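Local atomic coordinates of ribokinase, putative (Burkholderia thailandensis, PDB entry 3B1N), a protein that is a nucleoside kinase of the pfkB (ribokinase) family, binding a nucleoside and an adenine nucleotide and probably transferring phosphate from ATP to the nucleoside. Residues B[157-167]-B[179-190]; B[65-73]-B[121-130]. All coordinates share one frame; numbering follows the deposited sequence. Where two conformers were deposited one is given.

Contact 1 of 2, residues B[157-167]-B[179-190]; sequences AQAGVPFIFDP and LRRSIELATYIA. With NA (sodium ion), chain H.
Phe165 lays one face of its ring against Ser182 of helix 179-185, with Ser182 CB 3.9 Å from the ring centroid in a CH-pi contact. Its CG stands anti to the backbone N (chi1 179°), which sends the ring down onto the helix, and Leu179 CD1 meets the ring edge in plane, 3.8 Å from CE2. Nearer the backbone, Phe165 CB rests on Ala186 CB at 3.5 Å. The Phe163 ring approaches the helix end obliquely, its CZ 3.5 Å from Ala186 CA. On the other side of the sheet Ile164 CG1 touches Tyr188 CD1, the two side chains meeting at a slant. Parallel strand pairing fixes this register: Phe165 N bonds Tyr188 O (2.8 Å, nearly straight at 173°), and Ala190 N bonds Phe165 O. At the strand entrance Phe163 N gives its hydrogen to Thr187 OG1 (2.9 Å), while Phe163 O accepts from both Thr187 N and Tyr188 N. The carbonyls of Ile183, Glu184 and Ala186, a water and Arg213 O hold a sodium ion at the helix C-terminus. Strand 163-165, helix 176-185 and strand 188-192 form a right-handed beta-alpha-beta crossover of the Rossmann-like sheet, with helix 251-264 packed on the Ile164 and Tyr188 face and strand 138-141 pairing alongside.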
loop_
_atom_site.group_PDB
_atom_site.type_symbol
_atom_site.label_atom_id
_atom_site.label_comp_id
_atom_site.label_asym_id
_atom_site.label_seq_id
_atom_site.Cartn_x
_atom_site.Cartn_y
_atom_site.Cartn_z
ATOM N N ALA B 157 -2.660 2.116 34.476
ATOM C CA ALA B 157 -3.857 2.514 35.236
ATOM C C ALA B 157 -3.680 2.055 36.666
ATOM O O ALA B 157 -4.064 2.756 37.589
ATOM C CB ALA B 157 -5.109 1.893 34.630
ATOM N N GLN B 158 -3.069 0.897 36.848
ATOM C CA GLN B 158 -2.961 0.381 38.205
ATOM C C GLN B 158 -1.851 1.110 38.975
ATOM O O GLN B 158 -1.968 1.336 40.191
ATOM C CB GLN B 158 -2.853 -1.124 38.144
ATOM C CG GLN B 158 -1.504 -1.672 38.071
ATOM C CD GLN B 158 -1.165 -2.336 39.377
ATOM O OE1 GLN B 158 -1.899 -3.223 39.832
ATOM N NE2 GLN B 158 -0.065 -1.902 40.010
ATOM N N ALA B 159 -0.817 1.558 38.265
ATOM C CA ALA B 159 0.237 2.404 38.835
ATOM C C ALA B 159 -0.172 3.871 39.034
ATOM O O ALA B 159 0.610 4.658 39.589
ATOM C CB ALA B 159 1.491 2.325 37.995
ATOM N N GLY B 160 -1.363 4.235 38.555
ATOM C CA GLY B 160 -1.884 5.599 38.655
ATOM C C GLY B 160 -1.107 6.621 37.816
ATOM O O GLY B 160 -1.082 7.799 38.142
ATOM N N VAL B 161 -0.485 6.183 36.716
ATOM C CA VAL B 161 0.217 7.126 35.810
ATOM C C VAL B 161 -0.788 7.623 34.789
ATOM O O VAL B 161 -1.461 6.792 34.162
ATOM C CB VAL B 161 1.419 6.432 35.098
ATOM C CG1 VAL B 161 2.061 7.382 34.050
ATOM C CG2 VAL B 161 2.460 5.947 36.095
ATOM N N PRO B 162 -0.969 8.964 34.659
ATOM C CA PRO B 162 -1.929 9.474 33.646
ATOM C C PRO B 162 -1.404 9.092 32.245
ATOM O O PRO B 162 -0.212 9.173 32.020
ATOM C CB PRO B 162 -1.903 10.980 33.829
ATOM C CG PRO B 162 -0.771 11.302 34.731
ATOM C CD PRO B 162 -0.238 10.047 35.357
ATOM N N PHE B 163 -2.277 8.638 31.360
ATOM C CA PHE B 163 -1.777 8.246 30.036
ATOM C C PHE B 163 -2.810 8.512 28.975
ATOM O O PHE B 163 -4.032 8.407 29.186
ATOM C CB PHE B 163 -1.295 6.763 30.005
ATOM C CG PHE B 163 -2.404 5.735 30.150
ATOM C CD1 PHE B 163 -2.946 5.091 29.036
ATOM C CD2 PHE B 163 -2.888 5.389 31.405
ATOM C CE1 PHE B 163 -3.956 4.130 29.154
ATOM C CE2 PHE B 163 -3.888 4.412 31.552
ATOM C CZ PHE B 163 -4.429 3.771 30.447
ATOM N N ILE B 164 -2.301 8.883 27.790
ATOM C CA ILE B 164 -3.127 8.920 26.582
ATOM C C ILE B 164 -3.217 7.508 25.996
ATOM O O ILE B 164 -2.193 6.842 25.892
ATOM C CB ILE B 164 -2.440 9.822 25.515
ATOM C CG1 ILE B 164 -2.225 11.263 26.028
ATOM C CG2 ILE B 164 -3.340 9.847 24.225
ATOM C CD1 ILE B 164 -1.580 12.202 24.982
ATOM N N PHE B 165 -4.418 7.109 25.628
ATOM C CA PHE B 165 -4.650 5.860 24.877
ATOM C C PHE B 165 -4.881 6.220 23.411
ATOM O O PHE B 165 -5.798 6.973 23.083
ATOM C CB PHE B 165 -5.844 5.131 25.471
ATOM C CG PHE B 165 -6.195 3.842 24.771
ATOM C CD1 PHE B 165 -5.230 2.864 24.549
ATOM C CD2 PHE B 165 -7.501 3.603 24.397
ATOM C CE1 PHE B 165 -5.585 1.650 23.915
ATOM C CE2 PHE B 165 -7.852 2.426 23.736
ATOM C CZ PHE B 165 -6.879 1.460 23.510
ATOM N N ASP B 166 -4.031 5.676 22.533
ATOM C CA ASP B 166 -3.999 5.955 21.135
ATOM C C ASP B 166 -4.123 4.562 20.397
ATOM O O ASP B 166 -3.041 4.090 19.975
ATOM C CB ASP B 166 -2.605 6.640 21.033
ATOM C CG ASP B 166 -2.111 6.900 19.639
ATOM O OD1 ASP B 166 -2.929 7.046 18.720
ATOM O OD2 ASP B 166 -0.839 6.970 19.485
ATOM N N PRO B 167 -5.328 3.940 20.263
ATOM C CA PRO B 167 -5.400 2.590 19.673
ATOM C C PRO B 167 -4.921 2.598 18.212
ATOM O O PRO B 167 -4.202 1.664 17.783
ATOM C CB PRO B 167 -6.858 2.176 19.883
ATOM C CG PRO B 167 -7.644 3.475 20.083
ATOM C CD PRO B 167 -6.661 4.408 20.726
ATOM N N LEU B 179 -11.772 -2.951 24.079
ATOM C CA LEU B 179 -11.711 -1.531 23.732
ATOM C C LEU B 179 -12.422 -0.639 24.762
ATOM O O LEU B 179 -11.858 0.371 25.233
ATOM C CB LEU B 179 -12.207 -1.313 22.292
ATOM C CG LEU B 179 -12.059 0.091 21.708
ATOM C CD1 LEU B 179 -10.571 0.567 21.775
ATOM C CD2 LEU B 179 -12.572 0.152 20.304
ATOM N N ARG B 180 -13.654 -1.001 25.135
ATOM C CA ARG B 180 -14.342 -0.299 26.225
ATOM C C ARG B 180 -13.527 -0.284 27.522
ATOM O O ARG B 180 -13.396 0.764 28.163
ATOM C CB ARG B 180 -15.714 -0.935 26.490
ATOM C CG ARG B 180 -16.781 -0.604 25.452
ATOM C CD ARG B 180 -18.174 -1.097 25.923
ATOM N NE ARG B 180 -18.209 -2.566 26.023
ATOM C CZ ARG B 180 -18.496 -3.380 25.010
ATOM N NH1 ARG B 180 -18.476 -4.696 25.208
ATOM N NH2 ARG B 180 -18.761 -2.896 23.798
ATOM N N ARG B 181 -12.944 -1.423 27.893
ATOM C CA ARG B 181 -12.117 -1.477 29.110
ATOM C C ARG B 181 -10.930 -0.513 29.034
ATOM O O ARG B 181 -10.643 0.224 29.986
ATOM C CB ARG B 181 -11.672 -2.906 29.408
ATOM C CG ARG B 181 -10.586 -3.045 30.465
ATOM C CD ARG B 181 -11.097 -2.658 31.839
ATOM N NE ARG B 181 -10.113 -3.054 32.837
ATOM C CZ ARG B 181 -10.231 -2.828 34.138
ATOM N NH1 ARG B 181 -11.307 -2.219 34.619
ATOM N NH2 ARG B 181 -9.264 -3.206 34.951
ATOM N N SER B 182 -10.261 -0.502 27.882
ATOM C CA SER B 182 -9.078 0.360 27.715
ATOM C C SER B 182 -9.409 1.833 27.874
ATOM O O SER B 182 -8.636 2.581 28.491
ATOM C CB SER B 182 -8.423 0.063 26.357
ATOM O OG SER B 182 -7.959 -1.266 26.336
ATOM N N ILE B 183 -10.546 2.244 27.317
ATOM C CA ILE B 183 -11.033 3.610 27.411
ATOM C C ILE B 183 -11.440 3.954 28.847
ATOM O O ILE B 183 -11.129 5.071 29.320
ATOM C CB ILE B 183 -12.208 3.829 26.450
ATOM C CG1 ILE B 183 -11.705 3.756 24.996
ATOM C CG2 ILE B 183 -12.908 5.155 26.718
ATOM C CD1 ILE B 183 -12.827 3.536 23.960
ATOM N N GLU B 184 -12.107 3.016 29.541
ATOM C CA GLU B 184 -12.374 3.214 30.977
ATOM C C GLU B 184 -11.084 3.534 31.775
ATOM O O GLU B 184 -11.015 4.514 32.516
ATOM C CB GLU B 184 -13.133 2.007 31.586
ATOM C CG GLU B 184 -14.641 1.958 31.203
ATOM C CD GLU B 184 -15.225 0.550 31.262
ATOM O OE1 GLU B 184 -16.414 0.358 30.857
ATOM O OE2 GLU B 184 -14.489 -0.378 31.710
ATOM N N LEU B 185 -10.023 2.776 31.545
ATOM C CA LEU B 185 -8.751 2.968 32.220
ATOM C C LEU B 185 -7.997 4.240 31.798
ATOM O O LEU B 185 -7.271 4.828 32.594
ATOM C CB LEU B 185 -7.837 1.766 31.967
ATOM C CG LEU B 185 -8.317 0.388 32.473
ATOM C CD1 LEU B 185 -7.335 -0.667 32.009
ATOM C CD2 LEU B 185 -8.518 0.342 34.014
ATOM N N ALA B 186 -8.141 4.630 30.532
ATOM C CA ALA B 186 -7.323 5.725 29.987
ATOM C C ALA B 186 -7.649 7.081 30.611
ATOM O O ALA B 186 -8.809 7.365 30.908
ATOM C CB ALA B 186 -7.523 5.817 28.459
ATOM N N THR B 187 -6.653 7.950 30.728
ATOM C CA THR B 187 -6.896 9.342 31.155
ATOM C C THR B 187 -7.354 10.195 29.967
ATOM O O THR B 187 -8.199 11.063 30.096
ATOM C CB THR B 187 -5.626 9.983 31.716
ATOM O OG1 THR B 187 -4.904 9.039 32.531
ATOM C CG2 THR B 187 -5.979 11.284 32.456
ATOM N N TYR B 188 -6.738 9.969 28.800
ATOM C CA TYR B 188 -7.123 10.707 27.608
ATOM C C TYR B 188 -7.176 9.727 26.434
ATOM O O TYR B 188 -6.529 8.678 26.500
ATOM C CB TYR B 188 -6.105 11.838 27.270
ATOM C CG TYR B 188 -5.454 12.519 28.462
ATOM C CD1 TYR B 188 -4.270 12.047 29.003
ATOM C CD2 TYR B 188 -6.055 13.644 29.058
ATOM C CE1 TYR B 188 -3.665 12.677 30.065
ATOM C CE2 TYR B 188 -5.468 14.263 30.154
ATOM C CZ TYR B 188 -4.270 13.777 30.630
ATOM O OH TYR B 188 -3.642 14.389 31.709
ATOM N N ILE B 189 -7.932 10.064 25.398
ATOM C CA ILE B 189 -7.851 9.280 24.152
ATOM C C ILE B 189 -7.532 10.238 23.006
ATOM O O ILE B 189 -8.076 11.339 22.912
ATOM C CB ILE B 189 -9.122 8.371 23.930
ATOM C CG1 ILE B 189 -9.006 7.499 22.675
ATOM C CG2 ILE B 189 -10.442 9.179 23.939
ATOM C CD1 ILE B 189 -10.143 6.505 22.540
ATOM N N ALA B 190 -6.592 9.829 22.148
ATOM C CA ALA B 190 -6.269 10.650 20.984
ATOM C C ALA B 190 -6.443 9.779 19.767
ATOM O O ALA B 190 -5.927 8.661 19.731
ATOM C CB ALA B 190 -4.860 11.158 21.070
HETATM NA NA NA H . -10.925 6.529 31.270
HETATM O O HOH W 1 -10.806 7.665 33.460
#

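Contact 2 of 2, residues B[65-73]-B[121-130]; sequences RMMGTLGAV and AMMQSHVNHA
Met67 of strand 65-71 reaches over to residues 128-130, its side chain running past that of Asn128 in the opposite direction. CB leaves the strand toward 121-130, and a chi1 of 178° extends CG away from the main-chain nitrogen, to 3.6 Å from Asn128 CB. The next atom, SD, touches both Asn128 CB and Ala130 CA, 3.7 Å from the latter, with Ala130 CB a little farther off. A bend at chi3 (-87°) then turns the methyl CE to the backbone of His129, 3.7 Å from its O. Two residues along, both branches of Thr69 reach the 3-10 segment 121-127: OG1 donates to Ala121 O (2.8 Å) at its start, while CG2 lies further along, 3.8 Å from Gln124 O and 3.9 Å from Val127 CG2. Ala121 CB packs against the backbone of Leu70, 3.3 Å from its C. Thr69 OG1 comes from well above the carbonyl plane of Ala121 (55° out of it), and Gln124 N of the same turn reaches that oxygen from the opposite face. One carbonyl thus serves both turn and strand: a buried hydroxyl bond ties the segment to the sheet, and the other contacts described are mainly van der Waals.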
loop_
_atom_site.group_PDB
_atom_site.type_symbol
_atom_site.label_atom_id
_atom_site.label_comp_id
_atom_site.label_asym_id
_atom_site.label_seq_id
_atom_site.Cartn_x
_atom_site.Cartn_y
_atom_site.Cartn_z
ATOM N N ARG B 65 10.910 8.638 27.078
ATOM C CA ARG B 65 11.448 7.298 27.312
ATOM C C ARG B 65 10.658 6.293 26.472
ATOM O O ARG B 65 9.565 5.886 26.868
ATOM C CB ARG B 65 11.374 6.908 28.816
ATOM C CG ARG B 65 11.976 7.983 29.770
ATOM C CD ARG B 65 13.469 8.034 29.680
ATOM N NE ARG B 65 13.979 9.093 30.588
ATOM C CZ ARG B 65 14.181 8.955 31.900
ATOM N NH1 ARG B 65 13.987 7.796 32.527
ATOM N NH2 ARG B 65 14.607 10.004 32.604
ATOM N N MET B 66 11.216 5.927 25.312
ATOM C CA MET B 66 10.549 4.928 24.437
ATOM C C MET B 66 10.548 3.560 25.094
ATOM O O MET B 66 11.591 3.143 25.607
ATOM C CB MET B 66 11.282 4.802 23.112
ATOM C CG MET B 66 11.262 6.096 22.280
ATOM S SD MET B 66 12.416 6.084 20.868
ATOM C CE MET B 66 12.017 4.545 20.200
ATOM N N MET B 67 9.380 2.914 25.042
ATOM C CA MET B 67 9.264 1.529 25.500
ATOM C C MET B 67 8.742 0.721 24.338
ATOM O O MET B 67 7.597 0.923 23.900
ATOM C CB MET B 67 8.317 1.440 26.675
ATOM C CG MET B 67 8.141 -0.034 27.151
ATOM S SD MET B 67 7.220 -0.208 28.717
ATOM C CE MET B 67 8.578 -0.040 29.879
ATOM N N GLY B 68 9.592 -0.163 23.858
ATOM C CA GLY B 68 9.230 -0.997 22.694
ATOM C C GLY B 68 10.304 -2.012 22.437
ATOM O O GLY B 68 11.382 -1.997 23.088
ATOM N N THR B 69 10.043 -2.898 21.469
ATOM C CA THR B 69 11.005 -3.927 21.108
ATOM C C THR B 69 11.527 -3.753 19.678
ATOM O O THR B 69 10.745 -3.398 18.770
ATOM C CB THR B 69 10.342 -5.344 21.249
ATOM O OG1 THR B 69 9.026 -5.301 20.685
ATOM C CG2 THR B 69 10.180 -5.689 22.720
ATOM N N LEU B 70 12.832 -3.974 19.522
ATOM C CA LEU B 70 13.556 -4.007 18.232
ATOM C C LEU B 70 14.164 -5.398 18.016
ATOM O O LEU B 70 14.229 -6.209 18.964
ATOM C CB LEU B 70 14.698 -2.982 18.188
ATOM C CG LEU B 70 14.204 -1.542 17.991
ATOM C CD1 LEU B 70 15.432 -0.623 18.298
ATOM C CD2 LEU B 70 13.703 -1.360 16.558
ATOM N N GLY B 71 14.550 -5.689 16.778
ATOM C CA GLY B 71 15.163 -7.014 16.469
ATOM C C GLY B 71 16.658 -6.828 16.262
ATOM O O GLY B 71 17.054 -5.926 15.530
ATOM N N ALA B 72 17.493 -7.668 16.874
ATOM C CA ALA B 72 18.944 -7.511 16.763
ATOM C C ALA B 72 19.516 -7.488 15.370
ATOM O O ALA B 72 20.570 -6.888 15.142
ATOM C CB ALA B 72 19.656 -8.598 17.586
ATOM N N VAL B 73 18.874 -8.157 14.414
ATOM C CA VAL B 73 19.458 -8.243 13.100
ATOM C C VAL B 73 19.649 -6.864 12.518
ATOM O O VAL B 73 20.633 -6.622 11.820
ATOM C CB VAL B 73 18.598 -9.115 12.138
ATOM C CG1 VAL B 73 19.155 -9.094 10.654
ATOM C CG2 VAL B 73 18.534 -10.519 12.647
ATOM N N ALA B 121 9.933 -8.067 15.702
ATOM C CA ALA B 121 10.153 -7.952 17.144
ATOM C C ALA B 121 8.983 -7.309 17.886
ATOM O O ALA B 121 8.801 -7.549 19.081
ATOM C CB ALA B 121 11.426 -7.181 17.403
ATOM N N MET B 122 8.164 -6.514 17.205
ATOM C CA MET B 122 7.004 -5.966 17.843
ATOM C C MET B 122 6.030 -6.995 18.418
ATOM O O MET B 122 5.312 -6.712 19.386
ATOM C CB MET B 122 6.290 -4.988 16.877
ATOM C CG MET B 122 5.132 -4.206 17.566
ATOM S SD MET B 122 4.084 -3.284 16.407
ATOM C CE MET B 122 2.938 -4.543 15.852
ATOM N N MET B 123 6.054 -8.211 17.855
ATOM C CA MET B 123 5.160 -9.286 18.333
ATOM C C MET B 123 5.411 -9.597 19.803
ATOM O O MET B 123 4.517 -10.112 20.489
ATOM C CB MET B 123 5.341 -10.567 17.525
ATOM C CG MET B 123 4.967 -10.461 16.125
ATOM S SD MET B 123 4.754 -12.126 15.392
ATOM C CE MET B 123 5.233 -13.224 16.749
ATOM N N GLN B 124 6.621 -9.285 20.286
ATOM C CA GLN B 124 7.004 -9.590 21.694
ATOM C C GLN B 124 6.990 -8.346 22.580
ATOM O O GLN B 124 7.608 -8.361 23.639
ATOM C CB GLN B 124 8.405 -10.229 21.790
ATOM C CG GLN B 124 8.690 -11.315 20.736
ATOM C CD GLN B 124 7.664 -12.402 20.738
ATOM O OE1 GLN B 124 7.082 -12.719 21.765
ATOM N NE2 GLN B 124 7.415 -12.992 19.553
ATOM N N SER B 125 6.305 -7.274 22.145
ATOM C CA SER B 125 6.350 -6.006 22.926
ATOM C C SER B 125 5.886 -6.112 24.374
ATOM O O SER B 125 6.327 -5.334 25.205
ATOM C CB SER B 125 5.574 -4.903 22.188
ATOM O OG SER B 125 4.163 -5.117 22.212
ATOM N N HIS B 126 5.060 -7.124 24.683
ATOM C CA HIS B 126 4.607 -7.316 26.040
ATOM C C HIS B 126 5.695 -7.812 26.992
ATOM O O HIS B 126 5.443 -7.843 28.215
ATOM C CB HIS B 126 3.457 -8.329 26.026
ATOM C CG HIS B 126 3.808 -9.595 25.312
ATOM N ND1 HIS B 126 3.721 -9.740 23.941
ATOM C CD2 HIS B 126 4.290 -10.768 25.786
ATOM C CE1 HIS B 126 4.130 -10.947 23.603
ATOM N NE2 HIS B 126 4.487 -11.589 24.698
ATOM N N VAL B 127 6.914 -8.087 26.520
ATOM C CA VAL B 127 8.028 -8.406 27.440
ATOM C C VAL B 127 8.445 -7.203 28.288
ATOM O O VAL B 127 9.006 -7.374 29.384
ATOM C CB VAL B 127 9.286 -9.036 26.793
ATOM C CG1 VAL B 127 8.857 -10.377 26.100
ATOM C CG2 VAL B 127 9.945 -8.105 25.832
ATOM N N ASN B 128 8.133 -5.988 27.806
ATOM C CA ASN B 128 8.348 -4.784 28.643
ATOM C C ASN B 128 7.079 -4.483 29.424
ATOM O O ASN B 128 5.953 -4.522 28.901
ATOM C CB ASN B 128 8.622 -3.546 27.765
ATOM C CG ASN B 128 10.020 -3.509 27.136
ATOM O OD1 ASN B 128 10.169 -3.090 25.956
ATOM N ND2 ASN B 128 11.051 -3.852 27.899
ATOM N N HIS B 129 7.248 -4.115 30.681
ATOM C CA HIS B 129 6.098 -3.838 31.527
ATOM C C HIS B 129 6.081 -2.390 31.958
ATOM O O HIS B 129 6.988 -1.935 32.638
ATOM C CB HIS B 129 6.096 -4.797 32.733
ATOM C CG HIS B 129 5.736 -6.200 32.348
ATOM N ND1 HIS B 129 4.478 -6.724 32.550
ATOM C CD2 HIS B 129 6.422 -7.127 31.644
ATOM C CE1 HIS B 129 4.438 -7.956 32.072
ATOM N NE2 HIS B 129 5.604 -8.220 31.515
ATOM N N ALA B 130 5.052 -1.663 31.526
ATOM C CA ALA B 130 5.004 -0.201 31.734
ATOM C C ALA B 130 4.875 0.184 33.201
ATOM O O ALA B 130 5.369 1.248 33.605
ATOM C CB ALA B 130 3.849 0.391 30.916
#

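Both segments of contact 2 precede those of contact 1 in the chain; the centres are about 20 Å apart and the nearest atoms about 6 Å. Both belong to the same mixed sheet: strand 64-71 lies next to the outermost strand 88-95, while strands 163-165 and 188-192 lie farther in, separated from it by strands 3-6 and 138-141. Helix 146-158 links the two regions, since its end belongs to contact 1 and its side chains meet Ala130 of contact 2. Contact 2 supplies a residue of the nucleoside pocket, Met122, which touches mizoribine; in contact 1 the side chain of Asp166, as modelled, lies about 7 Å from mizoribine and from ADP, near the ligands without touching them.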